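Local coordinates for protein Myo-inositol 2-dehydrogenase (Thermotoga maritima, PDB 3EZY) that catalyses the NAD(+)-dependent oxidation of myo-inositol to scyllo-inosose and probably works in a myo-inositol degradation pathway, at residues Ala156-Pro159 with Leu160-Arg164; Leu199-Glu202 with Glu203-Lys206; Gly11-Gly14 with Thr15-Glu19; Phe276-Glu279 with Arg280-Ser284; Gly167-Phe170 with Leu171-Ile175. All blocks are in the same frame, centred on the assembly; numbering follows the deposited sequence. Where two conformers were deposited one is given.

Contact 1 (Ala156-Pro159 with Leu160-Arg164); sequences APPP and LDYIR
The first turn of helix 160-164, entered through a run of prolines in the C-terminal domain, is held by Pro158 and Pro159 on the loop side and by Tyr162 and Ile163 on the helix side. Pro159 occupies the N-cap position. Its carbonyl O accepts from Ile163 N at 3.0 Å, within the carbonyl plane, and takes a weak, strongly bent bond from Tyr162 N. Pro158 packs back on the same turn. Its CB lies 3.6 Å from Tyr162 CD2, the pyrrolidine coming obliquely to the phenol ring, which reaches it because Tyr162 CG stands anti to the backbone N (chi1 171°). The CG of Pro158 also meets Ile163 CG1 at 3.9 Å, the two side chains crossing at about a right angle, and that same CG1 sits 3.6 Å from Pro159 O. Beyond the segments, the Tyr162 hydroxyl goes to Asp172, while Ile163 packs on Ile204 of helix 202-206. Neither Pro158 nor Pro159 has an N-H to donate: the Pro158 ring brings only apolar carbon to Tyr162 and Ile163, and the polar share of the contact falls to Pro159 O, an acceptor for Ile163 N and, weakly, for Tyr162 N.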
loop_
_atom_site.group_PDB
_atom_site.type_symbol
_atom_site.label_atom_id
_atom_site.label_comp_id
_atom_site.label_asym_id
_atom_site.label_seq_id
_atom_site.Cartn_x
_atom_site.Cartn_y
_atom_site.Cartn_z
ATOM N N ALA A 156 19.584 12.959 10.218
ATOM C CA ALA A 156 20.905 13.603 10.260
ATOM C C ALA A 156 21.721 13.140 11.450
ATOM O O ALA A 156 21.147 12.774 12.470
ATOM C CB ALA A 156 20.739 15.148 10.311
ATOM N N PRO A 157 23.067 13.162 11.329
ATOM C CA PRO A 157 23.922 12.892 12.485
ATOM C C PRO A 157 23.849 14.033 13.514
ATOM O O PRO A 157 23.539 15.173 13.131
ATOM C CB PRO A 157 25.337 12.790 11.888
ATOM C CG PRO A 157 25.187 12.919 10.353
ATOM C CD PRO A 157 23.816 13.448 10.085
ATOM N N PRO A 158 24.138 13.741 14.804
ATOM C CA PRO A 158 24.315 14.823 15.794
ATOM C C PRO A 158 25.629 15.587 15.531
ATOM O O PRO A 158 26.394 15.202 14.641
ATOM C CB PRO A 158 24.409 14.098 17.123
ATOM C CG PRO A 158 24.651 12.678 16.832
ATOM C CD PRO A 158 24.313 12.397 15.391
ATOM N N PRO A 159 25.871 16.684 16.275
ATOM C CA PRO A 159 27.114 17.398 15.947
ATOM C C PRO A 159 28.360 16.612 16.389
ATOM O O PRO A 159 28.305 15.809 17.305
ATOM C CB PRO A 159 26.967 18.762 16.642
ATOM C CG PRO A 159 25.835 18.624 17.636
ATOM C CD PRO A 159 24.974 17.450 17.166
ATOM N N LEU A 160 29.459 16.812 15.688
ATOM C CA LEU A 160 30.721 16.186 16.037
ATOM C C LEU A 160 31.059 16.200 17.518
ATOM O O LEU A 160 31.451 15.183 18.067
ATOM C CB LEU A 160 31.842 16.865 15.274
ATOM C CG LEU A 160 32.483 16.141 14.100
ATOM C CD1 LEU A 160 31.523 15.128 13.455
ATOM C CD2 LEU A 160 32.955 17.204 13.110
ATOM N N ASP A 161 30.967 17.362 18.148
ATOM C CA ASP A 161 31.274 17.504 19.579
ATOM C C ASP A 161 30.595 16.396 20.362
ATOM O O ASP A 161 31.156 15.797 21.268
ATOM C CB ASP A 161 30.669 18.814 20.094
ATOM C CG ASP A 161 31.442 20.025 19.657
ATOM O OD1 ASP A 161 32.418 19.863 18.867
ATOM O OD2 ASP A 161 31.066 21.140 20.119
ATOM N N TYR A 162 29.329 16.200 20.048
ATOM C CA TYR A 162 28.526 15.247 20.764
ATOM C C TYR A 162 29.005 13.829 20.414
ATOM O O TYR A 162 29.118 12.957 21.281
ATOM C CB TYR A 162 27.027 15.481 20.438
ATOM C CG TYR A 162 26.134 14.387 20.981
ATOM C CD1 TYR A 162 25.610 14.488 22.254
ATOM C CD2 TYR A 162 25.878 13.229 20.246
ATOM C CE1 TYR A 162 24.817 13.484 22.775
ATOM C CE2 TYR A 162 25.058 12.200 20.765
ATOM C CZ TYR A 162 24.547 12.346 22.022
ATOM O OH TYR A 162 23.759 11.382 22.590
ATOM N N ILE A 163 29.320 13.603 19.145
ATOM C CA ILE A 163 29.710 12.268 18.705
ATOM C C ILE A 163 30.945 11.785 19.480
ATOM O O ILE A 163 30.990 10.641 19.949
ATOM C CB ILE A 163 29.910 12.190 17.178
ATOM C CG1 ILE A 163 28.547 12.327 16.471
ATOM C CG2 ILE A 163 30.580 10.869 16.761
ATOM C CD1 ILE A 163 28.602 11.987 14.959
ATOM N N ARG A 164 31.918 12.679 19.652
ATOM C CA ARG A 164 33.114 12.354 20.428
ATOM C C ARG A 164 32.857 11.882 21.840
ATOM O O ARG A 164 33.646 11.126 22.367
ATOM C CB ARG A 164 34.036 13.568 20.497
ATOM C CG ARG A 164 34.394 14.061 19.147
ATOM C CD ARG A 164 35.490 15.079 19.228
ATOM N NE ARG A 164 35.938 15.341 17.877
ATOM C CZ ARG A 164 35.509 16.352 17.143
ATOM N NH1 ARG A 164 34.638 17.221 17.648
ATOM N NH2 ARG A 164 35.975 16.507 15.917
#

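Contact 2 (Leu199-Glu202 with Glu203-Lys206)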
loop_
_atom_site.group_PDB
_atom_site.type_symbol
_atom_site.label_atom_id
_atom_site.label_comp_id
_atom_site.label_asym_id
_atom_site.label_seq_id
_atom_site.Cartn_x
_atom_site.Cartn_y
_atom_site.Cartn_z
ATOM N N LEU A 199 30.366 6.115 5.859
ATOM C CA LEU A 199 29.845 6.333 4.510
ATOM C C LEU A 199 29.113 7.667 4.370
ATOM O O LEU A 199 28.775 8.062 3.266
ATOM C CB LEU A 199 28.931 5.168 4.100
ATOM C CG LEU A 199 29.524 3.755 4.212
ATOM C CD1 LEU A 199 28.457 2.679 3.986
ATOM C CD2 LEU A 199 30.625 3.545 3.217
ATOM N N VAL A 200 28.884 8.360 5.490
ATOM C CA VAL A 200 28.171 9.640 5.494
ATOM C C VAL A 200 29.121 10.835 5.685
ATOM O O VAL A 200 29.135 11.743 4.857
ATOM C CB VAL A 200 27.120 9.702 6.616
ATOM C CG1 VAL A 200 26.332 11.013 6.559
ATOM C CG2 VAL A 200 26.195 8.451 6.586
ATOM N N ASP A 201 29.919 10.829 6.757
ATOM C CA ASP A 201 30.821 11.946 7.059
ATOM C C ASP A 201 32.205 11.471 7.544
ATOM O O ASP A 201 32.327 10.921 8.635
ATOM C CB ASP A 201 30.174 12.860 8.114
ATOM C CG ASP A 201 31.110 13.997 8.593
ATOM O OD1 ASP A 201 32.187 14.237 7.996
ATOM O OD2 ASP A 201 30.754 14.662 9.588
ATOM N N GLU A 202 33.245 11.698 6.740
ATOM C CA GLU A 202 34.614 11.308 7.114
ATOM C C GLU A 202 35.021 11.794 8.522
ATOM O O GLU A 202 35.842 11.157 9.177
ATOM C CB GLU A 202 35.622 11.787 6.061
ATOM C CG GLU A 202 35.888 13.281 6.175
ATOM C CD GLU A 202 36.892 13.781 5.135
ATOM O OE1 GLU A 202 36.896 15.009 4.877
ATOM O OE2 GLU A 202 37.648 12.942 4.569
ATOM N N GLU A 203 34.425 12.885 9.002
ATOM C CA GLU A 203 34.719 13.387 10.360
ATOM C C GLU A 203 34.324 12.406 11.465
ATOM O O GLU A 203 35.030 12.269 12.473
ATOM C CB GLU A 203 34.072 14.751 10.615
ATOM C CG GLU A 203 34.695 15.923 9.824
ATOM C CD GLU A 203 36.193 16.145 10.131
ATOM O OE1 GLU A 203 36.605 16.188 11.331
ATOM O OE2 GLU A 203 36.969 16.269 9.150
ATOM N N ILE A 204 33.203 11.706 11.269
ATOM C CA ILE A 204 32.779 10.684 12.191
ATOM C C ILE A 204 33.857 9.616 12.253
ATOM O O ILE A 204 34.176 9.107 13.327
ATOM C CB ILE A 204 31.361 10.143 11.793
ATOM C CG1 ILE A 204 30.330 11.273 11.967
ATOM C CG2 ILE A 204 30.970 8.909 12.568
ATOM C CD1 ILE A 204 29.083 11.105 11.128
ATOM N N GLY A 205 34.427 9.277 11.105
ATOM C CA GLY A 205 35.485 8.259 11.054
ATOM C C GLY A 205 36.747 8.699 11.776
ATOM O O GLY A 205 37.368 7.924 12.510
ATOM N N LYS A 206 37.100 9.968 11.577
ATOM C CA LYS A 206 38.285 10.562 12.186
ATOM C C LYS A 206 38.119 10.638 13.699
ATOM O O LYS A 206 39.081 10.478 14.460
ATOM C CB LYS A 206 38.576 11.920 11.536
ATOM C CG LYS A 206 39.198 11.736 10.153
ATOM C CD LYS A 206 38.943 12.914 9.204
ATOM C CE LYS A 206 39.431 14.219 9.805
ATOM N NZ LYS A 206 39.853 15.226 8.761
#
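Asp201 folds its side chain over the backbone of Glu203 and the end of Ile204, and each of its atoms finds a partner in turn. CB rests against Ile204 CD1 at 3.7 Å, an apolar touch at the root of an otherwise polar group. The first torsion, near 180° (chi1 175°), then carries the carboxylate forward over the start of the helix and puts Asp201 CG 3.7 Å from Glu203 CB. At the tip, OD1 accepts from Glu203 N at 2.8 Å in a fairly straight bond (158°), although the N-H arrives from well above the carboxylate plane. OD2 lies 3.5 Å from Glu203 CB and packs against Leu160 of helix 160-164. This is an N-cap: Asp201 stands immediately before helix 202-206, and the side-chain bond to the amide two residues on closes an Asx turn. The main chain of the same residue joins in, since Asp201 O receives Ile204 N at 2.9 Å, again from outside the carbonyl plane, while Asp201 N is itself tied to Asp211. At the next residue, Glu202 O accepts from Lys206 N, and the lysine chain passes over that oxygen before bending at chi3 to bring NZ within 3.1 Å of Glu203 OE2, a salt bridge made on the syn side of the carboxylate. Glu202 OE1 is 4.5 Å from Glu203 OE2, a like-charge proximity that Lys206 would partly offset.

Contact 3 (Gly11-Gly14 with Thr15-Glu19); sequences GRIG and TIHAE
Thr15 opens the second turn of helix 12-20 by gripping Gly11 O twice. Its N donates at 2.9 Å and its OG1 at 2.7 Å, the two arriving from opposite faces of the carbonyl plane; the hydroxyl can reach back because OG1 lies beside the backbone N (chi1 -60°). A valine here has no hydroxyl, so Gly11 O would probably be held by the amide alone and Arg39 NH2 left without this partner. Ile16 follows, with CG1 3.4 Å from Arg12 O and only a weak amide bond to it. His17 N bonds to Ile13 O at 3.0 Å, and its side chain runs alongside that of Ile13, NE2 lying 3.6 Å from Ile13 CG2 while bonding to Glu94. Ala18 N closes on Gly14 O at 3.0 Å, and Glu19 forms a salt bridge with Lys46. Gly11 and Gly14 fit the second and third glycines of a GxGxxG motif, consistent with the dinucleotide-binding turn between strand 3-8 and this helix. A carbonyl that accepts two hydrogen bonds at the N-cap implies that the turn is held by a side chain as well as by the helix backbone.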
loop_
_atom_site.group_PDB
_atom_site.type_symbol
_atom_site.label_atom_id
_atom_site.label_comp_id
_atom_site.label_asym_id
_atom_site.label_seq_id
_atom_site.Cartn_x
_atom_site.Cartn_y
_atom_site.Cartn_z
ATOM N N GLY A 11 16.853 20.578 27.885
ATOM C CA GLY A 11 17.290 20.403 26.527
ATOM C C GLY A 11 16.060 19.989 25.739
ATOM O O GLY A 11 14.922 20.134 26.170
ATOM N N ARG A 12 16.305 19.428 24.579
ATOM C CA ARG A 12 15.243 19.092 23.685
ATOM C C ARG A 12 14.281 18.147 24.369
ATOM O O ARG A 12 13.071 18.307 24.276
ATOM C CB ARG A 12 15.869 18.394 22.486
ATOM C CG ARG A 12 14.881 18.052 21.428
ATOM C CD ARG A 12 15.534 16.994 20.587
ATOM N NE ARG A 12 16.066 17.508 19.353
ATOM C CZ ARG A 12 16.849 16.795 18.548
ATOM N NH1 ARG A 12 17.243 15.567 18.894
ATOM N NH2 ARG A 12 17.267 17.326 17.412
ATOM N N ILE A 13 14.804 17.118 25.020
ATOM C CA ILE A 13 13.895 16.094 25.599
ATOM C C ILE A 13 13.274 16.482 26.956
ATOM O O ILE A 13 12.073 16.247 27.190
ATOM C CB ILE A 13 14.579 14.710 25.666
ATOM C CG1 ILE A 13 14.846 14.208 24.227
ATOM C CG2 ILE A 13 13.708 13.676 26.423
ATOM C CD1 ILE A 13 15.686 12.958 24.177
ATOM N N GLY A 14 14.069 17.072 27.849
ATOM C CA GLY A 14 13.520 17.615 29.099
ATOM C C GLY A 14 12.404 18.616 28.827
ATOM O O GLY A 14 11.400 18.654 29.531
ATOM N N THR A 15 12.568 19.450 27.804
ATOM C CA THR A 15 11.513 20.403 27.450
ATOM C C THR A 15 10.204 19.726 27.035
ATOM O O THR A 15 9.125 20.111 27.490
ATOM C CB THR A 15 11.996 21.366 26.344
ATOM O OG1 THR A 15 13.144 22.081 26.831
ATOM C CG2 THR A 15 10.869 22.344 25.953
ATOM N N ILE A 16 10.288 18.711 26.177
ATOM C CA ILE A 16 9.142 17.891 25.839
ATOM C C ILE A 16 8.432 17.346 27.071
ATOM O O ILE A 16 7.200 17.451 27.187
ATOM C CB ILE A 16 9.543 16.758 24.863
ATOM C CG1 ILE A 16 9.882 17.382 23.503
ATOM C CG2 ILE A 16 8.397 15.703 24.722
ATOM C CD1 ILE A 16 10.594 16.416 22.507
ATOM N N HIS A 17 9.176 16.731 27.989
ATOM C CA HIS A 17 8.535 16.153 29.213
ATOM C C HIS A 17 7.817 17.257 30.032
ATOM O O HIS A 17 6.661 17.086 30.474
ATOM C CB HIS A 17 9.589 15.446 30.087
ATOM C CG HIS A 17 10.094 14.162 29.510
ATOM N ND1 HIS A 17 9.253 13.143 29.110
ATOM C CD2 HIS A 17 11.361 13.701 29.327
ATOM C CE1 HIS A 17 9.981 12.117 28.692
ATOM N NE2 HIS A 17 11.263 12.432 28.820
ATOM N N ALA A 18 8.502 18.389 30.219
ATOM C CA ALA A 18 7.971 19.498 31.033
ATOM C C ALA A 18 6.663 20.031 30.432
ATOM O O ALA A 18 5.719 20.315 31.160
ATOM C CB ALA A 18 8.988 20.639 31.104
ATOM N N GLU A 19 6.634 20.185 29.104
ATOM C CA GLU A 19 5.426 20.624 28.390
ATOM C C GLU A 19 4.320 19.575 28.443
ATOM O O GLU A 19 3.155 19.937 28.639
ATOM C CB GLU A 19 5.764 21.067 26.956
ATOM C CG GLU A 19 6.470 22.464 26.960
ATOM C CD GLU A 19 7.130 22.838 25.640
ATOM O OE1 GLU A 19 6.997 22.072 24.652
ATOM O OE2 GLU A 19 7.810 23.905 25.606
#

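Contact 4 (Phe276-Glu279 with Arg280-Ser284); sequences FFLE and RYRDS
Leu278 and Arg282, one turn apart, run side by side and point the same way, with Leu278 CD1 lying over one face of the guanidinium. That methyl is 3.1 Å from Arg282 NE and 3.3 Å from NH2, a tight fit, reached by an arginine chain that bends at both chi2 and chi3. In the neighbouring pair, Phe277 and Tyr281, the rings meet obliquely: Tyr281 CD1 stands 3.6 Å above the Phe277 plane, toward its rim, and the planes are inclined at 59°. Tyr281 is further covered by Arg280 CG, 3.7 Å over the centre of one face. These residues form the opening turns of helix 277-298, which packs its Phe277, Leu278 and Arg282 on helix 12-20 of the Rossmann domain. The start is pinned by Glu279, whose OE2 takes Phe276 N at 2.9 Å, half of a capping box that a phenylalanine N-cap cannot reciprocate. The same oxygen also accepts from Tyr275 N and forms a salt bridge to Arg272. A water bridges Glu279 O and Asp283 N where the helix kinks. In the outer shell, Arg282 NH1 bonds to Asn20, Arg280 pairs with Asp127, and the Tyr281 hydroxyl meets Gln239. A serine in place of Arg282 would probably leave Asn20 OD1 without this donor and Leu278 CD1 without the flat surface beneath it.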
loop_
_atom_site.group_PDB
_atom_site.type_symbol
_atom_site.label_atom_id
_atom_site.label_comp_id
_atom_site.label_asym_id
_atom_site.label_seq_id
_atom_site.Cartn_x
_atom_site.Cartn_y
_atom_site.Cartn_z
ATOM N N PHE A 276 10.808 15.568 11.440
ATOM C CA PHE A 276 11.293 16.330 12.586
ATOM C C PHE A 276 11.108 15.582 13.900
ATOM O O PHE A 276 10.255 14.684 14.023
ATOM C CB PHE A 276 10.684 17.740 12.627
ATOM C CG PHE A 276 10.835 18.488 11.335
ATOM C CD1 PHE A 276 11.980 19.232 11.081
ATOM C CD2 PHE A 276 9.852 18.395 10.346
ATOM C CE1 PHE A 276 12.131 19.900 9.882
ATOM C CE2 PHE A 276 9.995 19.057 9.139
ATOM C CZ PHE A 276 11.145 19.814 8.906
ATOM N N PHE A 277 11.922 15.954 14.885
ATOM C CA PHE A 277 11.985 15.220 16.161
ATOM C C PHE A 277 10.680 15.185 16.934
ATOM O O PHE A 277 10.208 14.137 17.410
ATOM C CB PHE A 277 13.077 15.846 17.029
ATOM C CG PHE A 277 13.404 15.060 18.250
ATOM C CD1 PHE A 277 14.423 14.115 18.229
ATOM C CD2 PHE A 277 12.728 15.308 19.435
ATOM C CE1 PHE A 277 14.771 13.389 19.398
ATOM C CE2 PHE A 277 13.044 14.609 20.600
ATOM C CZ PHE A 277 14.058 13.636 20.591
ATOM N N LEU A 278 10.073 16.339 17.061
ATOM C CA LEU A 278 8.867 16.460 17.831
ATOM C C LEU A 278 7.708 15.714 17.144
ATOM O O LEU A 278 6.971 15.004 17.806
ATOM C CB LEU A 278 8.534 17.945 18.069
ATOM C CG LEU A 278 7.288 18.195 18.932
ATOM C CD1 LEU A 278 7.531 17.731 20.391
ATOM C CD2 LEU A 278 6.898 19.682 18.905
ATOM N N GLU A 279 7.532 15.873 15.827
ATOM C CA GLU A 279 6.397 15.210 15.182
ATOM C C GLU A 279 6.592 13.703 15.248
ATOM O O GLU A 279 5.642 12.960 15.379
ATOM C CB GLU A 279 6.228 15.655 13.723
ATOM C CG GLU A 279 7.352 15.194 12.816
ATOM C CD GLU A 279 7.164 15.643 11.344
ATOM O OE1 GLU A 279 6.086 16.158 11.002
ATOM O OE2 GLU A 279 8.096 15.521 10.532
ATOM N N ARG A 280 7.836 13.253 15.178
ATOM C CA ARG A 280 8.125 11.809 15.289
ATOM C C ARG A 280 7.862 11.237 16.698
ATOM O O ARG A 280 7.248 10.159 16.852
ATOM C CB ARG A 280 9.573 11.489 14.848
ATOM C CG ARG A 280 10.023 10.036 15.152
ATOM C CD ARG A 280 9.247 9.065 14.244
ATOM N NE ARG A 280 9.527 7.651 14.495
ATOM C CZ ARG A 280 9.022 6.934 15.506
ATOM N NH1 ARG A 280 8.240 7.507 16.423
ATOM N NH2 ARG A 280 9.335 5.640 15.636
ATOM N N TYR A 281 8.347 11.936 17.721
ATOM C CA TYR A 281 8.510 11.297 19.030
ATOM C C TYR A 281 7.570 11.746 20.131
ATOM O O TYR A 281 7.525 11.141 21.222
ATOM C CB TYR A 281 9.952 11.498 19.531
ATOM C CG TYR A 281 11.029 10.645 18.842
ATOM C CD1 TYR A 281 12.116 11.243 18.246
ATOM C CD2 TYR A 281 10.952 9.240 18.829
ATOM C CE1 TYR A 281 13.122 10.494 17.663
ATOM C CE2 TYR A 281 11.932 8.469 18.246
ATOM C CZ TYR A 281 13.029 9.109 17.673
ATOM O OH TYR A 281 14.013 8.378 17.075
ATOM N N ARG A 282 6.858 12.834 19.891
ATOM C CA ARG A 282 6.106 13.454 20.980
ATOM C C ARG A 282 5.100 12.524 21.660
ATOM O O ARG A 282 4.993 12.513 22.908
ATOM C CB ARG A 282 5.397 14.720 20.466
ATOM C CG ARG A 282 4.202 15.161 21.296
ATOM C CD ARG A 282 4.595 16.027 22.458
ATOM N NE ARG A 282 4.928 17.406 22.074
ATOM C CZ ARG A 282 5.469 18.314 22.905
ATOM N NH1 ARG A 282 5.746 17.999 24.172
ATOM N NH2 ARG A 282 5.743 19.543 22.473
ATOM N N ASP A 283 4.353 11.748 20.873
ATOM C CA ASP A 283 3.359 10.856 21.470
ATOM C C ASP A 283 3.990 9.734 22.286
ATOM O O ASP A 283 3.440 9.347 23.313
ATOM C CB ASP A 283 2.422 10.229 20.436
ATOM C CG ASP A 283 1.356 9.360 21.088
ATOM O OD1 ASP A 283 0.643 9.870 22.003
ATOM O OD2 ASP A 283 1.240 8.152 20.716
ATOM N N SER A 284 5.133 9.207 21.838
ATOM C CA SER A 284 5.822 8.140 22.611
ATOM C C SER A 284 6.351 8.701 23.933
ATOM O O SER A 284 6.286 8.052 24.960
ATOM C CB SER A 284 6.971 7.501 21.805
ATOM O OG SER A 284 8.075 8.376 21.653
HETATM O O HOH W 1 4.353 11.801 18.113
#

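Contact 5 (Gly167-Phe170 with Leu171-Ile175); sequences GGIF and LDMTI
Ile169 and Met173 lie alongside each other and point the same way, at the junction between helix 169-172 and helix 174-185 within the C-terminal domain. Swung well away from the backbone N (chi1 -158°), Ile169 CG1 comes 3.9 Å from Met173 CB, and CD1 of the same isoleucine approaches the extended methionine at SD. Its other branch, CG2, turns instead over the centre of the Phe170 ring, 3.7 Å above the plane. Phe170 in turn runs beside Thr174, whose OG1 is 3.6 Å from the ring's CD1 and hydrogen-bonded to Asn229; the ring also packs on Ala319 and Leu323 of helix 306-325.

The junction between the helices is marked by Ile169 O, which accepts from Met173 N at 2.9 Å and from Thr174 N at 3.0 Å, the latter in the carbonyl plane and spanning five residues, so that the turn is wider than an alpha-helical one. At the start, Gly168 is the N-cap and its O serves both Leu171 N and Asp172 N. Gly167 and Gly168 have positive phi angles, and a CB on Gly167 would collide with Leu171 CD2, which packs against Gly167 O. The Asp172 carboxylate meets Tyr162 OH and forms salt bridges with Lys95 and Arg231. Lys95 is the lysine of the Glu-Lys-Pro signature of this family, which in relatives lies at the active site, consistent with Asp172 bordering the substrate cleft. The Asp172 CB lies 3.6 Å from Gly168 O.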
loop_
_atom_site.group_PDB
_atom_site.type_symbol
_atom_site.label_atom_id
_atom_site.label_comp_id
_atom_site.label_asym_id
_atom_site.label_seq_id
_atom_site.Cartn_x
_atom_site.Cartn_y
_atom_site.Cartn_z
ATOM N N GLY A 167 30.208 7.648 23.068
ATOM C CA GLY A 167 30.504 6.218 23.195
ATOM C C GLY A 167 30.419 5.458 21.874
ATOM O O GLY A 167 30.646 4.245 21.827
ATOM N N GLY A 168 30.068 6.172 20.802
ATOM C CA GLY A 168 29.991 5.613 19.467
ATOM C C GLY A 168 28.613 5.042 19.137
ATOM O O GLY A 168 27.768 4.921 20.002
ATOM N N ILE A 169 28.442 4.595 17.897
ATOM C CA ILE A 169 27.118 4.337 17.360
ATOM C C ILE A 169 26.393 3.256 18.162
ATOM O O ILE A 169 25.175 3.330 18.348
ATOM C CB ILE A 169 27.156 3.984 15.849
ATOM C CG1 ILE A 169 25.784 4.264 15.188
ATOM C CG2 ILE A 169 27.549 2.514 15.662
ATOM C CD1 ILE A 169 25.815 4.077 13.684
ATOM N N PHE A 170 27.129 2.305 18.727
ATOM C CA PHE A 170 26.459 1.195 19.426
ATOM C C PHE A 170 25.923 1.564 20.799
ATOM O O PHE A 170 25.001 0.901 21.312
ATOM C CB PHE A 170 27.379 -0.029 19.521
ATOM C CG PHE A 170 27.870 -0.507 18.182
ATOM C CD1 PHE A 170 26.964 -0.987 17.226
ATOM C CD2 PHE A 170 29.217 -0.441 17.843
ATOM C CE1 PHE A 170 27.401 -1.410 15.965
ATOM C CE2 PHE A 170 29.655 -0.865 16.583
ATOM C CZ PHE A 170 28.729 -1.332 15.632
ATOM N N LEU A 171 26.490 2.612 21.412
ATOM C CA LEU A 171 26.087 3.018 22.759
ATOM C C LEU A 171 25.102 4.175 22.714
ATOM O O LEU A 171 24.287 4.345 23.622
ATOM C CB LEU A 171 27.309 3.387 23.628
ATOM C CG LEU A 171 28.089 2.253 24.342
ATOM C CD1 LEU A 171 28.419 1.159 23.431
ATOM C CD2 LEU A 171 29.367 2.741 25.006
ATOM N N ASP A 172 25.141 4.921 21.624
ATOM C CA ASP A 172 24.312 6.115 21.473
ATOM C C ASP A 172 23.055 5.931 20.589
ATOM O O ASP A 172 22.042 6.606 20.800
ATOM C CB ASP A 172 25.172 7.281 20.910
ATOM C CG ASP A 172 24.395 8.581 20.834
ATOM O OD1 ASP A 172 23.976 9.072 21.907
ATOM O OD2 ASP A 172 24.226 9.123 19.706
ATOM N N MET A 173 23.124 5.026 19.611
ATOM C CA MET A 173 22.041 4.868 18.646
ATOM C C MET A 173 21.440 3.457 18.767
ATOM O O MET A 173 20.230 3.283 19.039
ATOM C CB MET A 173 22.586 5.189 17.227
ATOM C CG MET A 173 21.579 5.140 16.054
ATOM S SD MET A 173 22.165 5.636 14.410
ATOM C CE MET A 173 20.529 5.968 13.734
ATOM N N THR A 174 22.291 2.449 18.630
ATOM C CA THR A 174 21.837 1.067 18.642
ATOM C C THR A 174 21.255 0.712 19.972
ATOM O O THR A 174 20.424 -0.174 20.082
ATOM C CB THR A 174 22.961 0.087 18.324
ATOM O OG1 THR A 174 23.781 0.640 17.298
ATOM C CG2 THR A 174 22.377 -1.254 17.862
ATOM N N ILE A 175 21.651 1.433 20.996
ATOM C CA ILE A 175 21.086 1.189 22.303
ATOM C C ILE A 175 19.538 0.994 22.269
ATOM O O ILE A 175 18.991 0.111 22.941
ATOM C CB ILE A 175 21.501 2.304 23.277
ATOM C CG1 ILE A 175 20.918 2.069 24.660
ATOM C CG2 ILE A 175 21.035 3.702 22.786
ATOM C CD1 ILE A 175 21.324 3.236 25.615
#

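Overall arrangement
The five contacts fall into two separate clusters, within each of which contacts touch. Contacts 1 and 2 meet where Ile163 CD1 reaches Ile204 CG1 at 3.5 Å, and contact 1 joins contact 5 through a probable hydrogen bond between Tyr162 OH and Asp172 OD1, modelled at 2.4 Å, a length that makes its exact geometry doubtful. Contacts 3 and 4, centres 12 Å apart, are joined by Ile16 CD1 against Phe277 CE2 at 3.6 Å and by the cation-pi pairing of Arg12 with Phe277. The nearest atoms of contacts 1 and 3 are about 8 Å apart. Glu94, the end of strand 90-94, bonds to His17, and the adjacent Lys95 to Asp172, consistent with the two halves facing a common cleft.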